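Local coordinates for ThiJ/PfpI family protein (Pseudomonas syringae pv. tomato, PDB 3EWN), which is of unknown function but belongs to the DJ-1/PfpI family, whose glutaminase-like fold it shares, at residues M34-M37 with D38-P42; G79-P82 with R83-V87; T217-A220 with H221-T224. All coordinates share one frame; numbering follows the deposited sequence.

Contact 1: residues M34-M37 with D38-P42; sequences MTVM and DLVGP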
# COMPACT_ATOMS: atom_id res chain seq x y z
N MSE A 34 -2.72 10.79 7.99
CA MSE A 34 -2.89 9.34 8.05
C MSE A 34 -1.67 8.68 7.40
O MSE A 34 -0.97 9.30 6.61
CB MSE A 34 -4.15 8.93 7.30
CG MSE A 34 -4.05 9.14 5.80
SE MSE A 34 -5.58 8.50 4.86
CE MSE A 34 -5.20 9.25 3.14
N THR A 35 -1.42 7.42 7.76
CA THR A 35 -0.31 6.68 7.16
C THR A 35 -0.99 6.08 5.94
O THR A 35 -1.86 5.23 6.08
CB THR A 35 0.20 5.56 8.11
OG1 THR A 35 0.70 6.15 9.31
CG2 THR A 35 1.31 4.76 7.44
N VAL A 36 -0.60 6.51 4.75
CA VAL A 36 -1.27 6.05 3.55
C VAL A 36 -1.29 4.54 3.31
O VAL A 36 -2.29 4.01 2.81
CB VAL A 36 -0.73 6.79 2.28
CG1 VAL A 36 0.61 6.23 1.86
CG2 VAL A 36 -1.75 6.69 1.16
N MSE A 37 -0.23 3.83 3.69
CA MSE A 37 -0.22 2.37 3.50
C MSE A 37 -1.38 1.74 4.30
O MSE A 37 -1.92 0.70 3.92
CB MSE A 37 1.12 1.79 3.96
CG MSE A 37 1.27 0.27 3.78
SE MSE A 37 0.97 -0.42 2.00
CE MSE A 37 0.46 -2.18 2.50
N ASP A 38 -1.76 2.38 5.40
CA ASP A 38 -2.85 1.88 6.24
C ASP A 38 -4.14 1.82 5.43
O ASP A 38 -4.97 0.94 5.64
CB ASP A 38 -3.07 2.81 7.44
CG ASP A 38 -1.99 2.68 8.47
OD1 ASP A 38 -0.93 2.11 8.15
OD2 ASP A 38 -2.21 3.16 9.61
N LEU A 39 -4.29 2.77 4.53
CA LEU A 39 -5.47 2.86 3.68
C LEU A 39 -5.36 1.97 2.44
O LEU A 39 -6.27 1.21 2.12
CB LEU A 39 -5.68 4.31 3.23
CG LEU A 39 -6.75 4.58 2.16
CD1 LEU A 39 -8.13 4.38 2.76
CD2 LEU A 39 -6.60 5.99 1.64
N VAL A 40 -4.22 2.07 1.75
CA VAL A 40 -4.00 1.33 0.51
C VAL A 40 -3.86 -0.18 0.60
O VAL A 40 -4.25 -0.89 -0.33
CB VAL A 40 -2.80 1.94 -0.24
CG1 VAL A 40 -2.45 1.11 -1.47
CG2 VAL A 40 -3.14 3.37 -0.66
N GLY A 41 -3.28 -0.70 1.68
CA GLY A 41 -3.17 -2.14 1.81
C GLY A 41 -4.59 -2.69 1.69
O GLY A 41 -4.87 -3.55 0.85
N PRO A 42 -5.51 -2.21 2.54
CA PRO A 42 -6.89 -2.69 2.48
C PRO A 42 -7.57 -2.30 1.16
O PRO A 42 -8.30 -3.10 0.57
CB PRO A 42 -7.54 -2.00 3.68
CG PRO A 42 -6.42 -1.92 4.66
CD PRO A 42 -5.26 -1.48 3.79

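Contact 2: residues G79-P82 with R83-V87; sequences GTCP and RDLTV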
# COMPACT_ATOMS: atom_id res chain seq x y z
N GLY A 79 -21.37 13.91 5.16
CA GLY A 79 -22.74 14.15 4.75
C GLY A 79 -23.19 13.37 3.53
O GLY A 79 -24.35 12.98 3.45
N THR A 80 -22.29 13.13 2.58
CA THR A 80 -22.66 12.40 1.38
C THR A 80 -22.38 10.90 1.44
O THR A 80 -22.74 10.15 0.53
CB THR A 80 -21.98 12.99 0.12
OG1 THR A 80 -20.55 12.91 0.26
CG2 THR A 80 -22.39 14.46 -0.06
N CYS A 81 -21.73 10.45 2.50
CA CYS A 81 -21.44 9.03 2.65
C CYS A 81 -22.76 8.30 2.95
O CYS A 81 -23.55 8.77 3.76
CB CYS A 81 -20.47 8.79 3.80
SG CYS A 81 -20.08 7.06 4.12
N PRO A 82 -23.01 7.16 2.28
CA PRO A 82 -24.25 6.42 2.53
C PRO A 82 -24.49 6.15 4.01
O PRO A 82 -23.54 6.02 4.79
CB PRO A 82 -24.03 5.13 1.74
CG PRO A 82 -23.26 5.61 0.55
CD PRO A 82 -22.25 6.57 1.16
N ARG A 83 -25.76 6.07 4.40
CA ARG A 83 -26.13 5.83 5.80
C ARG A 83 -25.89 4.39 6.25
O ARG A 83 -25.42 4.16 7.36
CB ARG A 83 -27.61 6.17 6.00
CG ARG A 83 -27.93 7.65 5.91
CD ARG A 83 -27.96 8.29 7.29
NE ARG A 83 -28.97 7.66 8.14
CZ ARG A 83 -29.11 7.91 9.44
NH1 ARG A 83 -28.30 8.77 10.05
NH2 ARG A 83 -30.05 7.29 10.13
N ASP A 84 -26.23 3.43 5.39
CA ASP A 84 -26.04 2.01 5.71
C ASP A 84 -24.90 1.45 4.88
O ASP A 84 -24.95 1.47 3.65
CB ASP A 84 -27.33 1.23 5.44
CG ASP A 84 -28.52 1.77 6.22
OD1 ASP A 84 -28.32 2.56 7.16
OD2 ASP A 84 -29.66 1.38 5.89
N LEU A 85 -23.87 0.94 5.56
CA LEU A 85 -22.69 0.40 4.89
C LEU A 85 -22.43 -1.07 5.16
O LEU A 85 -22.87 -1.62 6.17
CB LEU A 85 -21.46 1.19 5.35
CG LEU A 85 -21.48 2.70 5.15
CD1 LEU A 85 -20.46 3.36 6.06
CD2 LEU A 85 -21.21 3.02 3.69
N THR A 86 -21.72 -1.71 4.23
CA THR A 86 -21.35 -3.11 4.40
C THR A 86 -20.12 -3.07 5.30
O THR A 86 -19.98 -3.87 6.23
CB THR A 86 -20.95 -3.75 3.07
OG1 THR A 86 -22.02 -3.59 2.13
CG2 THR A 86 -20.67 -5.24 3.26
N VAL A 87 -19.24 -2.11 5.03
CA VAL A 87 -18.01 -1.95 5.80
C VAL A 87 -17.66 -0.50 6.11
O VAL A 87 -17.72 0.36 5.25
CB VAL A 87 -16.80 -2.56 5.06
CG1 VAL A 87 -15.54 -2.37 5.90
CG2 VAL A 87 -17.04 -4.03 4.78

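Contact 3: residues T217-A220 with H221-T224; sequences TAPA and HVRT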
# COMPACT_ATOMS: atom_id res chain seq x y z
N THR A 217 11.15 -10.78 16.96
CA THR A 217 12.27 -11.20 16.11
C THR A 217 13.23 -10.07 15.79
O THR A 217 14.35 -10.32 15.33
CB THR A 217 11.77 -11.81 14.78
OG1 THR A 217 11.08 -10.81 14.02
CG2 THR A 217 10.85 -12.98 15.03
N ALA A 218 12.80 -8.84 16.01
CA ALA A 218 13.65 -7.68 15.73
C ALA A 218 14.81 -7.65 16.71
O ALA A 218 14.69 -8.10 17.85
CB ALA A 218 12.83 -6.41 15.85
N PRO A 219 15.97 -7.13 16.27
CA PRO A 219 17.14 -7.05 17.15
C PRO A 219 16.76 -6.24 18.38
O PRO A 219 16.01 -5.28 18.27
CB PRO A 219 18.17 -6.33 16.29
CG PRO A 219 17.80 -6.75 14.89
CD PRO A 219 16.30 -6.66 14.91
N ALA A 220 17.27 -6.63 19.55
CA ALA A 220 16.95 -5.90 20.77
C ALA A 220 17.18 -4.40 20.64
O ALA A 220 16.37 -3.60 21.10
CB ALA A 220 17.76 -6.46 21.94
N HIS A 221 18.28 -4.00 20.01
CA HIS A 221 18.58 -2.58 19.86
C HIS A 221 17.58 -1.86 18.95
O HIS A 221 17.35 -0.66 19.11
CB HIS A 221 20.02 -2.38 19.38
CG HIS A 221 20.39 -3.20 18.18
ND1 HIS A 221 20.31 -2.71 16.89
CD2 HIS A 221 20.89 -4.45 18.07
CE1 HIS A 221 20.74 -3.64 16.05
NE2 HIS A 221 21.10 -4.70 16.74
N VAL A 222 17.00 -2.58 18.01
CA VAL A 222 16.01 -1.97 17.12
C VAL A 222 14.71 -1.79 17.91
O VAL A 222 14.05 -0.74 17.83
CB VAL A 222 15.75 -2.86 15.88
CG1 VAL A 222 14.55 -2.35 15.10
CG2 VAL A 222 16.98 -2.83 14.99
N ARG A 223 14.34 -2.80 18.69
CA ARG A 223 13.13 -2.72 19.49
C ARG A 223 13.23 -1.55 20.47
O ARG A 223 12.33 -0.71 20.54
CB ARG A 223 12.91 -4.03 20.27
CG ARG A 223 11.73 -3.97 21.23
CD ARG A 223 11.39 -5.33 21.82
NE ARG A 223 12.52 -5.98 22.46
CZ ARG A 223 13.36 -6.81 21.84
NH1 ARG A 223 13.18 -7.09 20.55
NH2 ARG A 223 14.36 -7.37 22.50
N THR A 224 14.34 -1.50 21.20
CA THR A 224 14.59 -0.44 22.17
C THR A 224 14.53 0.95 21.54
O THR A 224 13.93 1.87 22.10
CB THR A 224 15.99 -0.62 22.83
OG1 THR A 224 16.02 -1.85 23.55
CG2 THR A 224 16.29 0.54 23.78

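Contact 1: residues M34-M37 with D38-P42
Thr-35 and Asp-38 touch at the start of helix 36-46, their side chains crossing at a slant. The carboxylate lies against the carbon side of the threonine, with OD1 of Asp-38 3.5 Å from CG2 of Thr-35. CG of Asp-38 sits beside its own backbone N (chi1 -73°). This sets the carboxylate against CB and CG2 of Thr-35. OD2 of Asp-38 makes a weak hydrogen bond to Gly-92 N. The threonine hydroxyl has other partners: it bonds Asp-67 and a bound glycerol. In the backbone, Asp-38 N donates to Thr-35 O at 2.9 Å, from above the carbonyl plane.

Val-36 and Val-40 lie side by side and point the same way. Their CG2 methyls meet at 4.0 Å. Val-36 O accepts two N-H groups, from Leu-39 and Val-40. Val-40 N comes almost straight on, at 2.9 Å from Val-36 O, with an N-H...O angle of 172°.

This turn opens the helix of a beta-alpha-beta unit, which runs from strand 25-29 through helix 36-46 to strand 53-58.

Met-37 is a selenomethionine. Its chain bends at chi2 (55°) and lays the CE methyl alongside the backbone of Gly-41, 3.7 Å from Gly-41 CA. Gly-41 N also bonds Met-37 O, at 3.0 Å. Met-34, also a selenomethionine, brings CE to CD2 of Leu-39 at 3.9 Å. Met-34 and Val-36 also touch Ile-72 of strand 71-73. Val-36, Met-37 and Val-40 pack against the second subunit, with Met-37 on Met-37 and Val-40 on Val-40 of that chain.

Contact 2: residues G79-P82 with R83-V87
Pro-82 and Leu-85 meet through carbon atoms. CB of the proline ring lies 4.0 Å from CD2 of Leu-85. The same branch, CD2 of Leu-85, is 4.0 Å from Pro-82 O, and CG of Leu-85 is 3.9 Å from that oxygen. The leucine is thus set against both the ring and the carbonyl of Pro-82. Its other branch serves Cys-81: CD1 of Leu-85 comes to 4.2 Å from SG of Cys-81, a loose apolar touch. The cysteine chain carries SG opposite its own backbone N (chi1 178°), which brings the sulfur to this methyl. Both Cys-81 and Leu-85 are buried, whereas Pro-82 between them in the chain is partly exposed.

The segments lie in the loop that leads from strand 76-77 into strand 87-90 of the mixed sheet. Strands 25-29 and 119-123 flank strand 87-90 in that sheet. Cys-81 and Leu-85 both touch Ala-27 of strand 25-29, so this apolar patch rests on the sheet.

No hydrogen bond joins 79-82 to 83-87. The polar groups along the loop are instead bound by arginines: Arg-113 donates to the O atoms of Cys-81 and Pro-82, while Arg-116 donates to that of Arg-83 and forms a salt bridge with Asp-84 OD1. The other charged side chain, the exposed Arg-83, points its CB away from 79-82. Its chain bends at chi2 and chi3, and NH1 makes a long, weak ion pair with Asp-112.

Contact 3: residues T217-A220 with H221-T224
Pro-219 O is gripped by two backbone N-H groups at the start of helix 220-229. Arg-223 N donates at 3.0 Å to Pro-219 O with an N-H...O angle of 166°. Val-222 N is 2.9 Å from the same oxygen, but its bond is bent and weak. Pro-219 holds the N-cap position. One residue on, Ala-220 O takes the N-H of Thr-224 at 2.9 Å, nearly straight.

Arg-223 folds back over the start of the helix. Its chain runs extended and then bends at chi3 (54°). This brings NH1 to Ala-218 O at 3.3 Å. That oxygen lies near the guanidinium plane, while NH1 stands above the carbonyl plane of Ala-218. NH2 of Arg-223 passes 3.6 Å from CB of Ala-220.

The imidazole of His-221 packs against the proline. CB of Pro-219 sits over one ring face, 3.7 Å from the centroid, in a CH-pi contact offset toward the rim. On another part of the proline ring, CD meets CG2 of Val-222 at 3.9 Å, the two side chains lying side by side.

Arg-223 rests on Met-215 of the preceding loop, which follows helix 192-201. Pro-219 and Val-222 pack on Glu-196 of the second subunit, within its helix 192-201.

From the N terminus, contact 1 comes first. It forms the opening turn of helix 36-46, between strands 25-29 and 53-58, and so belongs to a beta-alpha-beta unit. Contact 2 follows in the connection from strand 76-77 to strand 87-90. Contact 3 starts helix 220-229, near the C terminus. Contacts 1 and 3 are hydrogen-bonded helix starts. Contact 2 is a local apolar touch within a loop. They run in series, and none nests within or crosses another. The centres of contacts 1 and 2 are about 20 Å apart. Contacts 2 and 3 lie on opposite sides of the chain's centre. Contacts 1 and 3 both touch the second subunit.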